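Local coordinates for protein endoglucanase (Bacillus akibai, PDB 1UWW) that binds non-crystalline cellulose through this family 28 carbohydrate-binding module, part of an alkaline cellulase that cleaves internal beta-1,4-glucosidic linkages, at residues F93-V98 against S175-R180; L53-G58 against V181-V186; G103-N108 against I128-L133; A69-L74 against I169-E174; V9-G14 against L42-A47. All coordinates share one frame; numbering follows the deposited sequence.

Interaction 1: F93-V98 against S175-R180; sequences FYLDPV and SDFAGR. With CA (calcium ion), chain D.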
# COMPACT_ATOMS: atom_id res chain seq x y z
N PHE A 93 10.42 14.30 0.02
CA PHE A 93 11.11 13.22 -0.67
C PHE A 93 11.46 13.72 -2.04
O PHE A 93 10.62 14.24 -2.75
CB PHE A 93 10.21 12.00 -0.80
CG PHE A 93 10.91 10.78 -1.34
CD1 PHE A 93 12.10 10.31 -0.80
CD2 PHE A 93 10.37 10.09 -2.41
CE1 PHE A 93 12.73 9.16 -1.34
CE2 PHE A 93 10.99 8.94 -2.93
CZ PHE A 93 12.16 8.49 -2.41
N TYR A 94 12.72 13.58 -2.42
CA TYR A 94 13.17 14.05 -3.72
C TYR A 94 13.84 12.91 -4.46
O TYR A 94 14.51 12.06 -3.87
CB TYR A 94 14.19 15.18 -3.60
CG TYR A 94 13.78 16.34 -2.72
CD1 TYR A 94 14.01 16.32 -1.36
CD2 TYR A 94 13.21 17.47 -3.26
CE1 TYR A 94 13.66 17.39 -0.56
CE2 TYR A 94 12.86 18.55 -2.47
CZ TYR A 94 13.10 18.49 -1.14
OH TYR A 94 12.79 19.56 -0.31
N LEU A 95 13.64 12.91 -5.76
CA LEU A 95 14.33 11.98 -6.64
C LEU A 95 15.08 12.75 -7.71
O LEU A 95 14.53 13.65 -8.34
CB LEU A 95 13.35 11.01 -7.29
CG LEU A 95 12.44 10.27 -6.32
CD1 LEU A 95 11.12 10.98 -6.21
CD2 LEU A 95 12.24 8.83 -6.71
N ASP A 96 16.32 12.34 -7.93
CA ASP A 96 17.07 12.77 -9.10
C ASP A 96 17.44 11.51 -9.88
O ASP A 96 18.49 10.90 -9.63
CB ASP A 96 18.31 13.55 -8.73
CG ASP A 96 19.01 14.17 -9.94
OD1 ASP A 96 18.66 13.81 -11.11
OD2 ASP A 96 19.89 15.06 -9.82
N PRO A 97 16.55 11.09 -10.76
CA PRO A 97 16.82 9.86 -11.51
C PRO A 97 17.94 10.05 -12.53
O PRO A 97 18.14 11.13 -13.07
CB PRO A 97 15.51 9.57 -12.24
CG PRO A 97 14.82 10.87 -12.31
CD PRO A 97 15.26 11.69 -11.14
N VAL A 98 18.64 8.96 -12.76
CA VAL A 98 19.36 8.77 -14.01
C VAL A 98 18.52 7.96 -14.98
O VAL A 98 18.67 8.14 -16.20
CB VAL A 98 20.77 8.15 -13.80
CG1 VAL A 98 21.42 7.75 -15.10
CG2 VAL A 98 21.58 9.05 -12.90
N SER A 175 9.26 -0.99 -11.72
CA SER A 175 9.93 0.23 -12.20
C SER A 175 11.34 -0.08 -12.67
O SER A 175 11.87 -1.15 -12.41
CB SER A 175 10.02 1.30 -11.12
OG SER A 175 11.13 1.07 -10.28
N ASP A 176 11.94 0.90 -13.36
CA ASP A 176 13.34 0.83 -13.74
C ASP A 176 14.14 1.94 -13.07
O ASP A 176 15.21 2.34 -13.55
CB ASP A 176 13.48 0.83 -15.26
CG ASP A 176 12.98 2.08 -15.91
OD1 ASP A 176 12.39 2.99 -15.27
OD2 ASP A 176 13.15 2.25 -17.16
N PHE A 177 13.64 2.44 -11.95
CA PHE A 177 14.30 3.54 -11.29
C PHE A 177 15.77 3.25 -10.95
O PHE A 177 16.10 2.21 -10.37
CB PHE A 177 13.58 3.94 -9.98
CG PHE A 177 14.29 5.06 -9.27
CD1 PHE A 177 14.11 6.37 -9.65
CD2 PHE A 177 15.21 4.80 -8.29
CE1 PHE A 177 14.81 7.40 -9.05
CE2 PHE A 177 15.92 5.83 -7.68
CZ PHE A 177 15.72 7.12 -8.05
N ALA A 178 16.64 4.21 -11.28
CA ALA A 178 18.00 4.26 -10.77
C ALA A 178 18.38 5.72 -10.60
O ALA A 178 18.09 6.52 -11.48
CB ALA A 178 18.97 3.57 -11.74
N GLY A 179 19.01 6.06 -9.49
CA GLY A 179 19.41 7.44 -9.23
C GLY A 179 19.55 7.70 -7.77
O GLY A 179 19.70 6.79 -6.98
N ARG A 180 19.58 8.99 -7.43
CA ARG A 180 19.78 9.43 -6.05
C ARG A 180 18.45 9.93 -5.50
O ARG A 180 17.66 10.52 -6.23
CB ARG A 180 20.86 10.52 -6.00
CG ARG A 180 21.13 11.00 -4.59
CD ARG A 180 22.39 11.83 -4.47
NE ARG A 180 23.60 11.02 -4.53
CZ ARG A 180 24.06 10.26 -3.55
NH1 ARG A 180 23.47 10.21 -2.37
NH2 ARG A 180 25.16 9.53 -3.72
CA CA D . 18.90 13.31 -13.44
O HOH W 1 17.72 12.78 -15.61
O HOH W 2 16.66 14.15 -13.26
O HOH W 3 19.80 15.50 -13.69
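The ring of Phe177 meets Leu95 and Pro97 obliquely. One ring atom does most of the touching: Phe177 CE1 lies 3.8 Å from Leu95 CD2, with Pro97 CB packed close by. CG of Phe177 stands anti to its backbone N (chi1 178°), which carries the ring toward Leu95 and Pro97; Phe57 also meets it. Beside this apolar patch the backbones pair antiparallel. Asp96 N donates almost straight to Arg180 O at 2.8 Å, Arg180 N returns a bond to Asp96 O from above the carbonyl plane, and Val98 N reaches Ala178 O, also at 2.8 Å. Pro97 and Gly179 approach to 4.2 Å between their CA atoms, the backbones meeting directly at the glycine. A calcium ion is bound by Asp96 OD1 at 2.4 Å, Pro97 O at 2.3 Å and three waters, so the same short run of chain serves both sheet pairing and metal binding. The contact lies where strand 180-189 begins beside the end of strand 88-97, whose other neighbour is strand 142-150; the loop through 175-179 leads in from strand 165-173 of the opposing sheet.

Interaction 2: L53-G58 against V181-V186; sequences LSWEFG and VFVDNV. With CA (calcium ion), chain C.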
# COMPACT_ATOMS: atom_id res chain seq x y z
N LEU A 53 18.95 13.64 4.05
CA LEU A 53 19.46 12.27 4.10
C LEU A 53 19.37 11.70 2.67
O LEU A 53 18.33 11.79 2.04
CB LEU A 53 18.60 11.45 5.03
CG LEU A 53 19.03 10.00 5.27
CD1 LEU A 53 20.35 9.93 6.01
CD2 LEU A 53 17.94 9.25 6.01
N SER A 54 20.43 11.07 2.17
CA SER A 54 20.51 10.67 0.76
C SER A 54 21.22 9.35 0.54
O SER A 54 22.12 8.98 1.28
CB SER A 54 21.19 11.82 -0.03
OG SER A 54 21.15 11.63 -1.42
N TRP A 55 20.76 8.63 -0.48
CA TRP A 55 21.46 7.43 -0.96
C TRP A 55 21.17 7.31 -2.45
O TRP A 55 20.25 7.92 -2.96
CB TRP A 55 21.05 6.19 -0.15
CG TRP A 55 19.63 5.76 -0.32
CD1 TRP A 55 19.17 4.76 -1.13
CD2 TRP A 55 18.46 6.28 0.37
NE1 TRP A 55 17.81 4.66 -1.02
CE2 TRP A 55 17.35 5.56 -0.10
CE3 TRP A 55 18.25 7.30 1.30
CZ2 TRP A 55 16.05 5.80 0.37
CZ3 TRP A 55 16.95 7.54 1.75
CH2 TRP A 55 15.88 6.80 1.28
N GLU A 56 21.92 6.47 -3.14
CA GLU A 56 21.65 6.15 -4.52
C GLU A 56 21.60 4.65 -4.73
O GLU A 56 22.25 3.88 -4.03
CB GLU A 56 22.57 6.87 -5.50
CG GLU A 56 24.04 6.67 -5.39
CD GLU A 56 24.77 7.42 -6.53
OE1 GLU A 56 24.23 8.41 -7.13
OE2 GLU A 56 25.88 7.01 -6.85
N PHE A 57 20.79 4.25 -5.68
CA PHE A 57 20.56 2.83 -5.95
C PHE A 57 19.74 2.71 -7.22
O PHE A 57 19.21 3.68 -7.73
CB PHE A 57 19.80 2.16 -4.78
CG PHE A 57 18.33 2.49 -4.75
CD1 PHE A 57 17.87 3.75 -4.35
CD2 PHE A 57 17.39 1.57 -5.21
CE1 PHE A 57 16.52 4.03 -4.38
CE2 PHE A 57 16.06 1.91 -5.25
CZ PHE A 57 15.64 3.12 -4.83
N GLY A 58 19.64 1.49 -7.73
CA GLY A 58 18.65 1.16 -8.73
C GLY A 58 18.05 -0.19 -8.45
O GLY A 58 18.77 -1.09 -8.04
N VAL A 181 18.20 9.60 -4.23
CA VAL A 181 17.00 10.06 -3.55
C VAL A 181 17.43 10.79 -2.28
O VAL A 181 18.55 10.64 -1.77
CB VAL A 181 15.98 8.95 -3.27
CG1 VAL A 181 15.56 8.25 -4.56
CG2 VAL A 181 16.47 7.98 -2.26
N PHE A 182 16.51 11.60 -1.78
CA PHE A 182 16.77 12.52 -0.66
C PHE A 182 15.51 12.58 0.22
O PHE A 182 14.40 12.70 -0.30
CB PHE A 182 17.07 13.94 -1.13
CG PHE A 182 18.13 14.07 -2.22
CD1 PHE A 182 17.83 13.79 -3.57
CD2 PHE A 182 19.38 14.54 -1.90
CE1 PHE A 182 18.79 13.95 -4.55
CE2 PHE A 182 20.36 14.71 -2.91
CZ PHE A 182 20.05 14.43 -4.21
N VAL A 183 15.71 12.55 1.53
CA VAL A 183 14.63 12.67 2.53
C VAL A 183 14.95 13.83 3.46
O VAL A 183 16.05 13.93 3.99
CB VAL A 183 14.58 11.35 3.34
CG1 VAL A 183 13.71 11.47 4.60
CG2 VAL A 183 14.13 10.18 2.46
N ASP A 184 13.97 14.70 3.68
CA ASP A 184 14.17 15.84 4.59
C ASP A 184 12.91 16.10 5.43
O ASP A 184 11.80 15.78 5.04
CB ASP A 184 14.56 17.09 3.81
CG ASP A 184 15.32 18.12 4.64
OD1 ASP A 184 15.64 17.92 5.84
OD2 ASP A 184 15.69 19.18 4.05
N ASN A 185 13.12 16.70 6.59
CA ASN A 185 12.02 17.23 7.41
C ASN A 185 11.03 16.14 7.85
O ASN A 185 9.82 16.31 7.75
CB ASN A 185 11.31 18.40 6.74
CG ASN A 185 12.26 19.49 6.38
OD1 ASN A 185 13.01 19.96 7.23
ND2 ASN A 185 12.26 19.88 5.11
N VAL A 186 11.55 15.02 8.33
CA VAL A 186 10.69 13.94 8.79
C VAL A 186 10.08 14.34 10.11
O VAL A 186 10.79 14.67 11.03
CB VAL A 186 11.42 12.57 8.95
CG1 VAL A 186 10.39 11.46 9.20
CG2 VAL A 186 12.30 12.24 7.76
CA CA C . 17.21 19.82 5.86
O HOH W 4 15.52 21.04 6.96
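Val181 CG2 stands over one face of the Trp55 indole, 3.5 Å from the centroid of the six-membered ring and 17° off its normal, a close CH-pi contact. Val183 CG2 touches the same ring obliquely, 3.9 Å from CZ3, while Val181 CG1 reaches toward Phe57. With chi1 of Trp55 at 66°, its CG lies between the backbone N and the carbonyl carbon, and the indole reaches across toward the neighbouring strand, crossing both valines at a slant. On the other face of the sheet Ser54 OG rests over the rim of the Phe182 ring and donates to Val181 O at 2.8 Å. That carbonyl also takes the longer bond from Trp55 N, and the two donors arrive from opposite faces of its plane. Ser54 OG is held further by Arg180 NH1.

Backbone pairing sets these groups opposite one another. Val181 N donates to Trp55 O at 2.9 Å, nearly straight, and Leu53 and Val183 exchange a reciprocal pair of bonds. Farther out, Trp32 and Phe170 pack edge-to-face with the indole, enclosing it between the two sheets. Farther along strand 180-189, Asp184 grips a calcium with both carboxylate oxygens, each at 2.5 Å; Val21, Glu23, Ser50 and Asn51 supply the remaining protein ligands. Just past it, Asn185 and Val186 both face Ser20 in a G1 beta bulge. Strands 50-58 and 180-189, paired within one of two antiparallel sheets, fit the beta-sandwich (jelly-roll) fold of such carbohydrate-binding modules.

Interaction 3: G103-N108 against I128-L133; sequences GAMNIN and INFDEL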
# COMPACT_ATOMS: atom_id res chain seq x y z
N GLY A 103 6.78 2.18 -14.37
CA GLY A 103 6.45 1.70 -13.06
C GLY A 103 6.22 2.80 -12.04
O GLY A 103 5.90 3.94 -12.34
N ALA A 104 6.38 2.38 -10.79
CA ALA A 104 6.04 3.20 -9.64
C ALA A 104 6.84 2.75 -8.45
O ALA A 104 7.55 1.73 -8.51
CB ALA A 104 4.51 3.14 -9.37
N MSE A 105 6.73 3.51 -7.37
CA MSE A 105 7.37 3.21 -6.10
C MSE A 105 6.30 3.38 -5.01
O MSE A 105 5.64 4.42 -5.01
CB MSE A 105 8.49 4.21 -5.85
CG MSE A 105 9.20 4.07 -4.51
SE MSE A 105 10.54 5.45 -4.18
CE MSE A 105 11.66 4.68 -5.06
N ASN A 106 6.17 2.40 -4.12
CA ASN A 106 5.23 2.41 -3.01
C ASN A 106 5.99 2.67 -1.73
O ASN A 106 6.86 1.86 -1.36
CB ASN A 106 4.48 1.08 -2.88
CG ASN A 106 3.34 0.92 -3.88
OD1 ASN A 106 2.82 -0.22 -4.06
ND2 ASN A 106 2.93 1.99 -4.49
N ILE A 107 5.63 3.73 -1.02
CA ILE A 107 6.23 4.08 0.26
C ILE A 107 5.28 3.65 1.39
O ILE A 107 4.11 4.06 1.41
CB ILE A 107 6.53 5.59 0.33
CG1 ILE A 107 7.49 5.97 -0.81
CG2 ILE A 107 7.11 5.94 1.68
CD1 ILE A 107 7.80 7.42 -0.87
N ASN A 108 5.77 2.82 2.31
CA ASN A 108 5.01 2.39 3.47
C ASN A 108 5.70 2.75 4.75
O ASN A 108 6.90 2.92 4.82
CB ASN A 108 4.78 0.87 3.42
CG ASN A 108 3.72 0.47 2.38
OD1 ASN A 108 4.06 -0.07 1.35
ND2 ASN A 108 2.44 0.83 2.63
N ILE A 128 4.32 6.85 -5.79
CA ILE A 128 4.90 7.73 -6.79
C ILE A 128 4.90 7.01 -8.12
O ILE A 128 5.44 5.92 -8.24
CB ILE A 128 6.34 8.07 -6.40
CG1 ILE A 128 6.31 8.92 -5.13
CG2 ILE A 128 7.05 8.81 -7.53
CD1 ILE A 128 7.62 9.26 -4.59
N ASN A 129 4.30 7.62 -9.13
CA ASN A 129 4.13 7.01 -10.44
C ASN A 129 5.16 7.59 -11.40
O ASN A 129 5.12 8.78 -11.75
CB ASN A 129 2.70 7.27 -10.92
CG ASN A 129 2.33 6.45 -12.12
OD1 ASN A 129 3.19 6.10 -12.94
ND2 ASN A 129 1.05 6.12 -12.24
N PHE A 130 6.11 6.77 -11.84
CA PHE A 130 7.20 7.27 -12.72
C PHE A 130 6.70 7.64 -14.10
O PHE A 130 7.39 8.35 -14.84
CB PHE A 130 8.36 6.28 -12.78
CG PHE A 130 9.04 6.06 -11.44
CD1 PHE A 130 9.62 7.14 -10.77
CD2 PHE A 130 9.08 4.84 -10.85
CE1 PHE A 130 10.24 6.96 -9.54
CE2 PHE A 130 9.71 4.66 -9.62
CZ PHE A 130 10.29 5.74 -8.98
N ASP A 131 5.50 7.21 -14.45
CA ASP A 131 4.93 7.63 -15.73
C ASP A 131 4.36 9.01 -15.67
O ASP A 131 3.97 9.57 -16.70
CB ASP A 131 3.84 6.66 -16.16
CG ASP A 131 4.37 5.29 -16.42
OD1 ASP A 131 5.46 5.17 -17.05
OD2 ASP A 131 3.80 4.27 -15.99
N GLU A 132 4.29 9.58 -14.46
CA GLU A 132 3.72 10.90 -14.26
C GLU A 132 4.79 11.95 -13.87
O GLU A 132 4.44 12.99 -13.32
CB GLU A 132 2.62 10.84 -13.18
CG GLU A 132 1.53 9.80 -13.41
CD GLU A 132 0.43 10.27 -14.29
OE1 GLU A 132 0.38 11.49 -14.63
OE2 GLU A 132 -0.39 9.41 -14.65
N LEU A 133 6.07 11.70 -14.14
CA LEU A 133 7.12 12.68 -13.79
C LEU A 133 6.98 14.07 -14.43
O LEU A 133 7.36 15.09 -13.84
CB LEU A 133 8.51 12.11 -14.10
CG LEU A 133 8.98 10.96 -13.22
CD1 LEU A 133 10.29 10.41 -13.73
CD2 LEU A 133 9.10 11.39 -11.78
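Phe130 packs across the backbone of 103-105 where the beta hairpin of strands 104-111 and 120-129 opens, at the edge of one sheet of the sandwich. Its CB starts 3.4 Å from Gly103 O, the carbonyl that also accepts a hydrogen bond from Phe130 N. With CG anti to the carbonyl carbon (chi1 -63°), the ring runs along the partner strand: CD2 passes Gly103 O and Ala104 N, CE2 comes within 3.6 Å of Ala104 C, and CZ ends 3.9 Å from Met105 CB. The ring meets the peptide groups obliquely, while Leu95 and Ser175 add to its surroundings.

Met105, present as selenomethionine, forms the hydrogen-bonded pair with Ile128. Met105 N donates to Ile128 O and Ile128 N to Met105 O, both at 2.9 Å, and their side chains point to the same face as Ile107, whose CD1 touches Ile128 CD1. Phe93 lies against Met105, Ile107 and Ile128, so this face belongs to the interior between the sheets. The opposite face, with Ala104 and Asn129, turns to the second subunit: Asn129 ND2 bonds to Asn129 OD1 of that subunit, and Asn106 OD1 to its Thr127 OG1. Within its own segment Asn129 forms an Asx turn, its OD1 accepting from Asp131 N at 3.0 Å.

Interaction 4: A69-L74 against I169-E174; sequences ATAPRL and IFADVE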
# COMPACT_ATOMS: atom_id res chain seq x y z
N ALA A 69 11.72 -7.40 -0.98
CA ALA A 69 13.11 -7.83 -0.91
C ALA A 69 14.13 -6.79 -1.40
O ALA A 69 15.19 -6.70 -0.82
CB ALA A 69 13.31 -9.13 -1.65
N THR A 70 13.81 -6.06 -2.47
CA THR A 70 14.73 -5.08 -3.05
C THR A 70 14.55 -3.66 -2.52
O THR A 70 15.22 -2.74 -2.98
CB THR A 70 14.55 -5.02 -4.56
OG1 THR A 70 13.24 -4.57 -4.86
CG2 THR A 70 14.68 -6.40 -5.22
N ALA A 71 13.63 -3.47 -1.56
CA ALA A 71 13.25 -2.13 -1.11
C ALA A 71 14.25 -1.57 -0.14
O ALA A 71 14.51 -2.20 0.88
CB ALA A 71 11.91 -2.18 -0.44
N PRO A 72 14.75 -0.35 -0.38
CA PRO A 72 15.37 0.39 0.73
C PRO A 72 14.42 0.47 1.93
O PRO A 72 13.22 0.75 1.74
CB PRO A 72 15.60 1.79 0.15
CG PRO A 72 15.70 1.57 -1.36
CD PRO A 72 14.75 0.41 -1.63
N ARG A 73 14.94 0.29 3.12
CA ARG A 73 14.17 0.33 4.34
C ARG A 73 14.96 1.13 5.35
O ARG A 73 15.92 0.67 5.93
CB ARG A 73 13.93 -1.07 4.89
CG ARG A 73 13.04 -2.00 4.13
CD ARG A 73 12.51 -3.09 5.04
NE ARG A 73 12.12 -4.32 4.38
CZ ARG A 73 11.35 -5.24 4.96
NH1 ARG A 73 10.92 -5.06 6.21
NH2 ARG A 73 11.02 -6.34 4.30
N LEU A 74 14.52 2.36 5.56
CA LEU A 74 15.10 3.21 6.60
C LEU A 74 14.51 2.84 7.95
O LEU A 74 13.39 2.36 8.03
CB LEU A 74 14.78 4.68 6.35
CG LEU A 74 15.40 5.32 5.13
CD1 LEU A 74 14.92 6.76 5.01
CD2 LEU A 74 16.91 5.35 5.27
N ILE A 169 9.62 2.10 4.12
CA ILE A 169 9.93 1.12 3.09
C ILE A 169 9.65 1.72 1.75
O ILE A 169 8.55 2.24 1.52
CB ILE A 169 9.09 -0.15 3.32
CG1 ILE A 169 9.40 -0.76 4.69
CG2 ILE A 169 9.41 -1.17 2.21
CD1 ILE A 169 8.47 -1.85 5.13
N PHE A 170 10.60 1.65 0.83
CA PHE A 170 10.51 2.25 -0.51
C PHE A 170 10.47 1.12 -1.53
O PHE A 170 11.53 0.66 -2.01
CB PHE A 170 11.69 3.17 -0.77
CG PHE A 170 11.77 4.34 0.17
CD1 PHE A 170 12.37 4.22 1.39
CD2 PHE A 170 11.24 5.58 -0.18
CE1 PHE A 170 12.50 5.30 2.25
CE2 PHE A 170 11.34 6.66 0.68
CZ PHE A 170 11.97 6.51 1.90
N ALA A 171 9.29 0.62 -1.86
CA ALA A 171 9.17 -0.62 -2.64
C ALA A 171 8.96 -0.38 -4.13
O ALA A 171 8.25 0.52 -4.55
CB ALA A 171 8.02 -1.44 -2.10
N ASP A 172 9.58 -1.23 -4.93
CA ASP A 172 9.48 -1.24 -6.38
C ASP A 172 8.11 -1.74 -6.82
O ASP A 172 7.64 -2.77 -6.34
CB ASP A 172 10.56 -2.18 -6.90
CG ASP A 172 10.75 -2.14 -8.40
OD1 ASP A 172 10.28 -1.23 -9.09
OD2 ASP A 172 11.42 -3.07 -8.91
N VAL A 173 7.51 -1.05 -7.78
CA VAL A 173 6.32 -1.52 -8.47
C VAL A 173 6.63 -1.53 -9.97
O VAL A 173 6.29 -0.60 -10.70
CB VAL A 173 5.10 -0.61 -8.21
CG1 VAL A 173 3.85 -1.23 -8.79
CG2 VAL A 173 4.92 -0.31 -6.72
N GLU A 174 7.29 -2.59 -10.41
CA GLU A 174 7.60 -2.80 -11.83
C GLU A 174 8.37 -1.61 -12.48
O GLU A 174 8.13 -1.25 -13.63
CB GLU A 174 6.31 -3.10 -12.63
CG GLU A 174 5.64 -4.43 -12.27
CD GLU A 174 4.31 -4.68 -13.00
OE1 GLU A 174 3.89 -3.87 -13.88
OE2 GLU A 174 3.66 -5.70 -12.69
O HOH W 5 10.95 -3.44 -3.59
O HOH W 6 12.54 -5.11 -7.41
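The loop leading into strand 73-77 and the first residues of that strand run antiparallel to strand 165-173, in the middle of the five-stranded sheet of the sandwich. One direct hydrogen bond joins the two segments, from Phe170 N to Pro72 O at 2.9 Å, with the donor nitrogen almost in line with the C=O bond. The same carbonyl oxygen lies in the plane of the Phe170 ring at its edge, 3.6 Å from CD1, and Leu74 CD1 meets the next edge atom, CE1. CG of Phe170 is anti to the carbonyl carbon (chi1 -62°), which points the ring into the sandwich, where Phe93 meets it.

Arg73 and Ile169 form the non-hydrogen-bonded pair and project from the other face of the sheet. Their side chains run side by side in the same direction: Arg73 CG is 3.9 Å from Ile169 CG1, and Ile169 CD1 lies over one face of the guanidinium. Ala71 CB fills in beside them, 3.8 Å from Ile169 CG2.

Beyond Ala71 the segments are bridged by water. One molecule joins Thr70 OG1 to Asp172 N; a second lies 2.7 Å from Thr70 OG1 and donates to Asp172 OD2 at 2.8 Å. Lys63 makes a salt bridge to Asp172 OD2 and Ser175 bonds to OD1. Asp172 thus has both carboxylate oxygens engaged, which would be expected to favour its charged form, while solvent takes over the joining of the chains where strand pairing stops.

Interaction 5: V9-G14 against L42-A47; sequences VHDPKG and LTIEEA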
# COMPACT_ATOMS: atom_id res chain seq x y z
N VAL A 9 30.84 3.14 4.07
CA VAL A 9 30.98 4.26 5.00
C VAL A 9 29.83 5.28 4.86
O VAL A 9 29.65 5.94 3.84
CB VAL A 9 32.33 4.99 4.82
CG1 VAL A 9 32.40 6.24 5.73
CG2 VAL A 9 33.50 4.03 5.10
N HIS A 10 29.09 5.40 5.94
CA HIS A 10 28.02 6.39 6.02
C HIS A 10 28.54 7.66 6.64
O HIS A 10 29.59 7.66 7.28
CB HIS A 10 26.92 5.83 6.88
CG HIS A 10 26.45 4.49 6.44
ND1 HIS A 10 25.75 4.30 5.27
CD2 HIS A 10 26.62 3.26 6.98
CE1 HIS A 10 25.45 3.02 5.14
NE2 HIS A 10 25.99 2.36 6.16
N ASP A 11 27.81 8.75 6.46
CA ASP A 11 28.01 9.92 7.29
C ASP A 11 27.69 9.59 8.77
O ASP A 11 27.06 8.57 9.08
CB ASP A 11 27.14 11.08 6.81
CG ASP A 11 27.79 11.89 5.69
OD1 ASP A 11 28.95 11.61 5.29
OD2 ASP A 11 27.22 12.84 5.14
N PRO A 12 28.14 10.42 9.71
CA PRO A 12 27.95 10.12 11.14
C PRO A 12 26.46 9.89 11.49
O PRO A 12 25.61 10.63 10.98
CB PRO A 12 28.50 11.38 11.83
CG PRO A 12 29.48 11.93 10.87
CD PRO A 12 28.88 11.69 9.51
N LYS A 13 26.16 8.87 12.28
CA LYS A 13 24.78 8.53 12.63
C LYS A 13 24.12 9.61 13.48
O LYS A 13 22.95 9.95 13.27
CB LYS A 13 24.68 7.18 13.34
CG LYS A 13 23.25 6.75 13.63
CD LYS A 13 23.20 5.34 14.17
CE LYS A 13 21.78 4.87 14.35
NZ LYS A 13 21.76 3.39 14.44
N GLY A 14 24.85 10.18 14.43
CA GLY A 14 24.30 11.18 15.32
C GLY A 14 23.29 10.60 16.28
O GLY A 14 23.15 9.38 16.43
N LEU A 42 24.73 6.10 3.14
CA LEU A 42 23.75 7.11 3.55
C LEU A 42 24.54 8.35 3.94
O LEU A 42 25.31 8.33 4.91
CB LEU A 42 22.96 6.65 4.76
CG LEU A 42 21.82 5.68 4.56
CD1 LEU A 42 21.40 5.03 5.87
CD2 LEU A 42 20.64 6.38 3.93
N THR A 43 24.39 9.41 3.17
CA THR A 43 25.11 10.66 3.40
C THR A 43 24.16 11.84 3.45
O THR A 43 22.98 11.74 3.11
CB THR A 43 26.19 10.89 2.33
OG1 THR A 43 25.57 10.99 1.05
CG2 THR A 43 27.18 9.72 2.27
N ILE A 44 24.67 12.98 3.88
CA ILE A 44 23.88 14.18 3.91
C ILE A 44 24.24 15.02 2.67
O ILE A 44 25.41 15.36 2.47
CB ILE A 44 24.14 14.98 5.22
CG1 ILE A 44 23.85 14.14 6.48
CG2 ILE A 44 23.31 16.27 5.20
CD1 ILE A 44 22.54 13.40 6.46
N GLU A 45 23.26 15.34 1.85
CA GLU A 45 23.46 16.03 0.58
C GLU A 45 22.43 17.16 0.41
O GLU A 45 21.31 17.09 0.94
CB GLU A 45 23.37 15.05 -0.60
CG GLU A 45 24.26 13.81 -0.48
CD GLU A 45 25.74 14.10 -0.60
OE1 GLU A 45 26.12 15.22 -1.04
OE2 GLU A 45 26.50 13.18 -0.20
N GLU A 46 22.76 18.18 -0.36
CA GLU A 46 21.87 19.30 -0.61
C GLU A 46 20.75 18.93 -1.57
O GLU A 46 20.98 18.30 -2.61
CB GLU A 46 22.67 20.49 -1.15
CG GLU A 46 21.84 21.76 -1.33
CD GLU A 46 21.23 21.91 -2.72
OE1 GLU A 46 21.75 21.31 -3.69
OE2 GLU A 46 20.22 22.64 -2.88
N ALA A 47 19.52 19.27 -1.21
CA ALA A 47 18.37 19.15 -2.09
C ALA A 47 17.44 20.32 -1.82
O ALA A 47 17.00 20.53 -0.69
CB ALA A 47 17.62 17.84 -1.86
O HOH W 7 27.88 14.56 3.24
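Three direct hydrogen bonds tie His10 and Asp11 to the start of the 42-47 segment, two of them using a side chain. Leu42 N donates to His10 ND1 at 3.0 Å, exactly in the imidazole plane. Asp11 N follows with a bond to Leu42 O, also 3.0 Å, so consecutive residues take up both backbone polar groups of Leu42. Asp11 OD2 then receives Ile44 N at 2.8 Å, approaching from above the carboxylate plane; CG anti to the carbonyl carbon (chi1 -85°) turns the carboxylate over Thr43. Within the strand, Thr43 OG1 donates to Glu45 OE2.

Water adds a further link, donating to Asp11 OD2 at 2.6 Å and to Ile44 O at 2.7 Å. Van der Waals contact is modest: Asp11 OD2 lies 3.6 Å from Thr43 CB. Trp32 meets the His10 ring, and Arg27 binds Asp11 O.

The N-terminal segment is thus fastened, largely through polar groups, beside strand 43-47, outermost in its sheet within this chain. An imidazole accepting through ND1 is consistent with a neutral ring whose proton is on NE2, while two donors at OD2 would probably help stabilise a charged Asp11 despite the like charge of Glu45 nearby.

Overall arrangement
Interactions 1, 2 and 5 reach one sheet, interactions 3 and 4 the other. Strand 180-189 continues directly from interaction 1 into interaction 2, whose centres lie about 10 Å apart; Tyr94 N of the first and Phe182 O of the second are 2.8 Å apart. Interaction 5 joins the same sheet through Thr43 O and Ser54 N, 2.8 Å apart. In the facing sheet, Asn106 O and Ala171 N, also 2.8 Å apart, connect interactions 3 and 4. Between the sheets, Phe93 CE1 meets Phe170 CE2 at 3.5 Å, and Trp55 packs on Pro72 and Leu74. Separate calcium ions lie at interactions 1 and 2, while interactions 3 and 5 stand about 25 Å apart, centre to centre.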